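Local coordinates for protein TRAP dicarboxylate transporter-DctP subunit (Desulfovibrio desulfuricans subsp. desulfuricans, PDB 4NHB) that binds sn-glycerol-3-phosphate and probably delivers it, as a periplasmic solute-binding protein, to the membrane components of a TRAP transporter, at residues 31-36 with 62-67; 87-92 with 238-243. One frame throughout, in Å; residues are numbered along the deposited sequence.

Contact 1: 31-36 with 62-67; sequences IKMAGM and YEVQVF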
loop_
_atom_site.group_PDB
_atom_site.type_symbol
_atom_site.label_atom_id
_atom_site.label_comp_id
_atom_site.label_asym_id
_atom_site.label_seq_id
_atom_site.Cartn_x
_atom_site.Cartn_y
_atom_site.Cartn_z
ATOM N N ILE A 31 -2.700 22.557 4.003
ATOM C CA ILE A 31 -3.093 21.303 3.342
ATOM C C ILE A 31 -3.320 20.167 4.359
ATOM O O ILE A 31 -2.430 19.811 5.123
ATOM C CB ILE A 31 -2.019 20.861 2.315
ATOM C CG1 ILE A 31 -1.963 21.847 1.142
ATOM C CG2 ILE A 31 -2.288 19.460 1.816
ATOM C CD1 ILE A 31 -0.822 21.572 0.158
ATOM N N LYS A 32 -4.521 19.615 4.361
ATOM C CA LYS A 32 -4.873 18.540 5.264
ATOM C C LYS A 32 -4.732 17.250 4.494
ATOM O O LYS A 32 -5.244 17.132 3.391
ATOM C CB LYS A 32 -6.307 18.679 5.712
ATOM C CG LYS A 32 -6.718 20.083 6.156
ATOM C CD LYS A 32 -6.793 20.182 7.639
ATOM C CE LYS A 32 -7.015 21.625 8.093
ATOM N NZ LYS A 32 -8.392 21.855 8.597
ATOM N N MET A 33 -3.997 16.309 5.076
ATOM C CA MET A 33 -3.759 15.008 4.514
ATOM C C MET A 33 -4.136 13.930 5.505
ATOM O O MET A 33 -3.643 13.914 6.638
ATOM C CB MET A 33 -2.273 14.837 4.225
ATOM C CG MET A 33 -1.946 13.658 3.363
ATOM S SD MET A 33 -0.175 13.424 3.230
ATOM C CE MET A 33 0.410 14.971 2.575
ATOM N N ALA A 34 -4.955 13.000 5.064
ATOM C CA ALA A 34 -5.327 11.876 5.908
ATOM C C ALA A 34 -4.642 10.617 5.443
ATOM O O ALA A 34 -4.345 10.450 4.264
ATOM C CB ALA A 34 -6.815 11.669 5.869
ATOM N N GLY A 35 -4.419 9.718 6.390
ATOM C CA GLY A 35 -3.917 8.391 6.096
ATOM C C GLY A 35 -4.464 7.351 7.034
ATOM O O GLY A 35 -5.339 7.648 7.852
ATOM N N MET A 36 -3.917 6.140 6.924
ATOM C CA MET A 36 -4.557 4.956 7.484
ATOM C C MET A 36 -3.600 4.184 8.351
ATOM O O MET A 36 -3.983 3.140 8.895
ATOM C CB MET A 36 -5.097 4.034 6.365
ATOM C CG MET A 36 -4.013 3.468 5.474
ATOM S SD MET A 36 -4.671 2.283 4.225
ATOM C CE MET A 36 -5.047 0.878 5.279
ATOM N N TYR A 62 3.171 27.009 2.261
ATOM C CA TYR A 62 2.262 25.898 2.550
ATOM C C TYR A 62 2.673 25.198 3.815
ATOM O O TYR A 62 3.863 24.979 4.061
ATOM C CB TYR A 62 2.231 24.898 1.417
ATOM C CG TYR A 62 1.640 25.440 0.144
ATOM C CD1 TYR A 62 0.284 25.399 -0.084
ATOM C CD2 TYR A 62 2.453 25.984 -0.835
ATOM C CE1 TYR A 62 -0.265 25.881 -1.253
ATOM C CE2 TYR A 62 1.930 26.467 -2.006
ATOM C CZ TYR A 62 0.562 26.427 -2.213
ATOM O OH TYR A 62 0.032 26.910 -3.391
ATOM N N GLU A 63 1.678 24.890 4.640
ATOM C CA GLU A 63 1.857 23.994 5.761
ATOM C C GLU A 63 0.945 22.778 5.573
ATOM O O GLU A 63 -0.183 22.895 5.077
ATOM C CB GLU A 63 1.533 24.707 7.066
ATOM C CG GLU A 63 2.353 25.972 7.271
ATOM C CD GLU A 63 2.051 26.660 8.587
ATOM O OE1 GLU A 63 0.972 26.406 9.168
ATOM O OE2 GLU A 63 2.897 27.461 9.040
ATOM N N VAL A 64 1.447 21.615 5.974
ATOM C CA VAL A 64 0.719 20.362 5.825
ATOM C C VAL A 64 0.376 19.790 7.177
ATOM O O VAL A 64 1.255 19.562 8.022
ATOM C CB VAL A 64 1.563 19.348 5.064
ATOM C CG1 VAL A 64 0.801 18.011 4.894
ATOM C CG2 VAL A 64 1.969 19.928 3.728
ATOM N N GLN A 65 -0.900 19.519 7.386
ATOM C CA GLN A 65 -1.319 18.853 8.601
ATOM C C GLN A 65 -1.645 17.409 8.318
ATOM O O GLN A 65 -2.527 17.118 7.507
ATOM C CB GLN A 65 -2.541 19.552 9.211
ATOM C CG GLN A 65 -2.158 20.917 9.812
ATOM C CD GLN A 65 -3.353 21.736 10.272
ATOM O OE1 GLN A 65 -4.420 21.205 10.533
ATOM N NE2 GLN A 65 -3.171 23.045 10.345
ATOM N N VAL A 66 -0.971 16.521 9.042
ATOM C CA VAL A 66 -1.018 15.098 8.788
ATOM C C VAL A 66 -1.912 14.421 9.795
ATOM O O VAL A 66 -1.724 14.573 10.994
ATOM C CB VAL A 66 0.392 14.496 8.853
ATOM C CG1 VAL A 66 0.313 12.980 8.785
ATOM C CG2 VAL A 66 1.232 15.097 7.734
ATOM N N PHE A 67 -2.918 13.706 9.290
ATOM C CA PHE A 67 -3.843 12.933 10.122
ATOM C C PHE A 67 -3.765 11.439 9.858
ATOM O O PHE A 67 -4.557 10.892 9.093
ATOM C CB PHE A 67 -5.272 13.388 9.852
ATOM C CG PHE A 67 -5.511 14.867 10.135
ATOM C CD1 PHE A 67 -5.255 15.825 9.169
ATOM C CD2 PHE A 67 -5.982 15.281 11.375
ATOM C CE1 PHE A 67 -5.466 17.142 9.432
ATOM C CE2 PHE A 67 -6.211 16.591 11.634
ATOM C CZ PHE A 67 -5.963 17.531 10.685
#

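Contact 2: 87-92 with 238-243; sequences IQMCAT and HSLYIN. With G3P (sn-glycerol-3-phosphate), chain P.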
loop_
_atom_site.group_PDB
_atom_site.type_symbol
_atom_site.label_atom_id
_atom_site.label_comp_id
_atom_site.label_asym_id
_atom_site.label_seq_id
_atom_site.Cartn_x
_atom_site.Cartn_y
_atom_site.Cartn_z
ATOM N N ILE A 87 -10.928 17.765 2.330
ATOM C CA ILE A 87 -9.485 17.815 2.645
ATOM C C ILE A 87 -8.736 17.812 1.319
ATOM O O ILE A 87 -9.324 17.440 0.298
ATOM C CB ILE A 87 -8.992 16.665 3.559
ATOM C CG1 ILE A 87 -9.177 15.311 2.877
ATOM C CG2 ILE A 87 -9.689 16.761 4.914
ATOM C CD1 ILE A 87 -8.657 14.101 3.663
ATOM N N GLN A 88 -7.464 18.220 1.316
ATOM C CA GLN A 88 -6.767 18.386 0.035
ATOM C C GLN A 88 -6.035 17.127 -0.428
ATOM O O GLN A 88 -5.966 16.860 -1.629
ATOM C CB GLN A 88 -5.791 19.562 0.066
ATOM C CG GLN A 88 -6.435 20.922 0.299
ATOM C CD GLN A 88 -7.123 20.997 1.621
ATOM O OE1 GLN A 88 -6.559 20.650 2.652
ATOM N NE2 GLN A 88 -8.383 21.436 1.605
ATOM N N MET A 89 -5.500 16.360 0.518
ATOM C CA MET A 89 -4.691 15.193 0.183
ATOM C C MET A 89 -4.985 13.963 1.027
ATOM O O MET A 89 -5.564 14.062 2.105
ATOM C CB MET A 89 -3.226 15.552 0.356
ATOM C CG MET A 89 -2.782 16.591 -0.630
ATOM S SD MET A 89 -0.997 16.897 -0.501
ATOM C CE MET A 89 -0.291 15.347 -1.084
ATOM N N CYS A 90 -4.567 12.801 0.539
ATOM C CA CYS A 90 -4.689 11.569 1.328
ATOM C C CYS A 90 -3.630 10.589 0.878
ATOM O O CYS A 90 -3.154 10.681 -0.243
ATOM C CB CYS A 90 -6.096 10.942 1.226
ATOM S SG CYS A 90 -6.581 10.239 -0.344
ATOM N N ALA A 91 -3.226 9.696 1.786
ATOM C CA ALA A 91 -2.309 8.602 1.462
ATOM C C ALA A 91 -3.087 7.297 1.535
ATOM O O ALA A 91 -3.714 7.004 2.564
ATOM C CB ALA A 91 -1.164 8.551 2.467
ATOM N N THR A 92 -3.062 6.526 0.460
ATOM C CA THR A 92 -3.706 5.227 0.477
ATOM C C THR A 92 -3.135 4.370 -0.644
ATOM O O THR A 92 -2.229 4.829 -1.389
ATOM C CB THR A 92 -5.251 5.382 0.437
ATOM O OG1 THR A 92 -5.870 4.165 0.857
ATOM C CG2 THR A 92 -5.767 5.716 -0.953
ATOM N N HIS A 238 1.687 2.257 -1.852
ATOM C CA HIS A 238 0.767 3.385 -1.652
ATOM C C HIS A 238 1.185 4.647 -2.406
ATOM O O HIS A 238 2.258 4.700 -2.997
ATOM C CB HIS A 238 0.643 3.673 -0.166
ATOM C CG HIS A 238 -0.264 2.731 0.551
ATOM N ND1 HIS A 238 -0.862 3.064 1.743
ATOM C CD2 HIS A 238 -0.685 1.473 0.249
ATOM C CE1 HIS A 238 -1.610 2.054 2.159
ATOM N NE2 HIS A 238 -1.510 1.070 1.282
ATOM N N SER A 239 0.335 5.663 -2.376
ATOM C CA SER A 239 0.594 6.947 -3.036
ATOM C C SER A 239 0.082 8.080 -2.220
ATOM O O SER A 239 -0.805 7.910 -1.398
ATOM C CB SER A 239 -0.082 7.044 -4.403
ATOM O OG SER A 239 0.241 5.928 -5.176
ATOM N N LEU A 240 0.638 9.255 -2.462
ATOM C CA LEU A 240 0.018 10.485 -2.004
ATOM C C LEU A 240 -0.897 10.967 -3.129
ATOM O O LEU A 240 -0.477 11.085 -4.296
ATOM C CB LEU A 240 1.051 11.569 -1.671
ATOM C CG LEU A 240 2.138 11.210 -0.648
ATOM C CD1 LEU A 240 3.036 12.421 -0.438
ATOM C CD2 LEU A 240 1.537 10.739 0.674
ATOM N N TYR A 241 -2.159 11.180 -2.786
ATOM C CA TYR A 241 -3.139 11.644 -3.770
ATOM C C TYR A 241 -3.515 13.061 -3.443
ATOM O O TYR A 241 -3.580 13.412 -2.272
ATOM C CB TYR A 241 -4.374 10.783 -3.700
ATOM C CG TYR A 241 -4.211 9.343 -4.164
ATOM C CD1 TYR A 241 -3.798 8.350 -3.289
ATOM C CD2 TYR A 241 -4.487 8.978 -5.480
ATOM C CE1 TYR A 241 -3.665 7.034 -3.710
ATOM C CE2 TYR A 241 -4.351 7.690 -5.906
ATOM C CZ TYR A 241 -3.949 6.710 -5.046
ATOM O OH TYR A 241 -3.850 5.388 -5.494
ATOM N N ILE A 242 -3.781 13.885 -4.462
ATOM C CA ILE A 242 -4.179 15.258 -4.227
ATOM C C ILE A 242 -5.466 15.601 -4.966
ATOM O O ILE A 242 -5.691 15.146 -6.081
ATOM C CB ILE A 242 -3.071 16.252 -4.592
ATOM C CG1 ILE A 242 -3.497 17.662 -4.246
ATOM C CG2 ILE A 242 -2.671 16.143 -6.088
ATOM C CD1 ILE A 242 -2.315 18.595 -3.907
ATOM N N ASN A 243 -6.339 16.367 -4.324
ATOM C CA ASN A 243 -7.551 16.784 -4.987
ATOM C C ASN A 243 -7.153 17.537 -6.253
ATOM O O ASN A 243 -6.401 18.515 -6.171
ATOM C CB ASN A 243 -8.363 17.700 -4.104
ATOM C CG ASN A 243 -9.604 18.196 -4.802
ATOM O OD1 ASN A 243 -9.566 19.190 -5.513
ATOM N ND2 ASN A 243 -10.692 17.471 -4.653
HETATM O O1 G3P P . -2.811 -1.014 -0.723
HETATM C C1 G3P P . -3.794 -1.791 -0.105
HETATM C C2 G3P P . -3.355 -2.158 1.318
HETATM O O2 G3P P . -3.132 -0.982 2.048
HETATM C C3 G3P P . -4.455 -2.993 1.992
HETATM O O1P G3P P . -3.879 -3.798 2.970
HETATM O O4P G3P P . -3.131 -2.059 4.500
HETATM O O2P G3P P . -5.458 -3.045 4.797
HETATM O O3P G3P P . -3.452 -4.393 5.411
HETATM P P G3P P . -3.996 -3.287 4.512
HETATM O O HOH W 1 -1.912 4.122 -4.473
#

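Contact 1: 31-36 with 62-67
Phe67 sets its ring edge toward the neighbouring strand, with Met33 O lying near the ring plane, 3.6 Å from CD1. Lys32 crosses the same ring obliquely, and its CD comes to 3.8 Å from Phe67 CE1. The lysine chain bends at chi2 (-103°), which carries its methylenes past the phenyl ring. Farther out it runs alongside Gln65, with CE 3.6 Å from Gln65 OE1. The other aromatic ring, Tyr62, meets the CD1 methyl of Ile31 at an oblique angle, with 4.0 Å to Tyr62 CD1. Its hydroxyl is hydrogen-bonded to Asp254.

The side chains of Ile31, Met33, Val64 and Val66 take the sheet face turned away from Lys32 and Phe67. There the Met33 chain runs straight to its sulfur and then turns at chi3 (-57°). This brings the CE methyl to 3.8 Å from Val64 CG1.

Between the two faces the backbones pair in parallel, and donors alternate between the strands. Ile31 N bonds to Glu63 O, Gln65 N to Ile31 O, Met33 N to Gln65 O and Phe67 N to Met33 O. The last rung differs. Gly35 N reaches Phe67 O at 3.0 Å from 42° out of the carbonyl plane, just where strand 30-34 ends. Just beyond, the chain reaches Met36, which touches sn-glycerol-3-phosphate.

The pair forms the two strands of a beta-alpha-beta unit. Its connecting helix, 42-57, packs Met47 on Met33 and Val66, and Phe50 on Met33. Tyr78 of helix 75-84 touches Ala34 on the opposite face. Strand 89-92 pairs with the other edge of strand 30-34.

Contact 2: 87-92 with 238-243
His238 lays one face of its imidazole over the end of strand 89-92, with Thr92 C 3.5 Å from His238 CG. At the ring edge, His238 NE2 is hydrogen-bonded to G3P O2 at 2.7 Å. A weak second bond runs from NE2 to G3P O1 at 3.2 Å. ND1 bonds to Glu43, so both nitrogens are held and the ring's rotation is fixed.

Thr92 O takes the backbone N-H of Ser239. A water donates to Thr92 O and Ser239 OG; its very short leg to Tyr241 OH is doubtful. The Tyr241 ring turns its edge to this carbonyl, CE1 3.5 Å from Thr92 O. Thr92 OG1 stands anti to the backbone N (chi1 -163°), turning CG2 to this ring, 3.7 Å from Tyr241 CE1. Thr96 holds the tyrosine hydroxyl from outside, and Asn144 O bonds to Ser239 OG.

Cys90 and Tyr241 exchange two backbone bonds. Cys90 SG makes a sulfur-aromatic contact, 5.4 Å from the Tyr241 ring centroid and 56° off its normal. On the other face Met89 CG meets Ile242 CG1 at 3.8 Å, and Ala91 CB touches Leu240 CD2. Asn243 N bonds to Gln88 O, while its side chain bonds to Phe246 N.

This is an antiparallel strand pair in the core of a periplasmic binding-protein fold. One end is closed by an asparagine N-cap of helix 244-248, and the other opens into the glycerol-phosphate site.

From the N terminus, strand 30-34 runs into helix 42-57, and the chain returns in strand 63-67. Contact 1 closes this short loop. Helix 75-84 then leads to strand 89-92, which lies along the other side of strand 30-34. Contact 2 closes a much longer loop, with 145 residues between 87-92 and 238-243. The two loops follow in series and neither nests in the other nor crosses it. Ala34 O to Ala91 N and Lys32 N to Gln88 OE1 probably hydrogen-bond the contacts together. Strands 63-67, 30-34, 89-92 and 235-243 thus stand side by side in one mixed sheet, and both contacts have an end at the ligand site, at Met36 and His238.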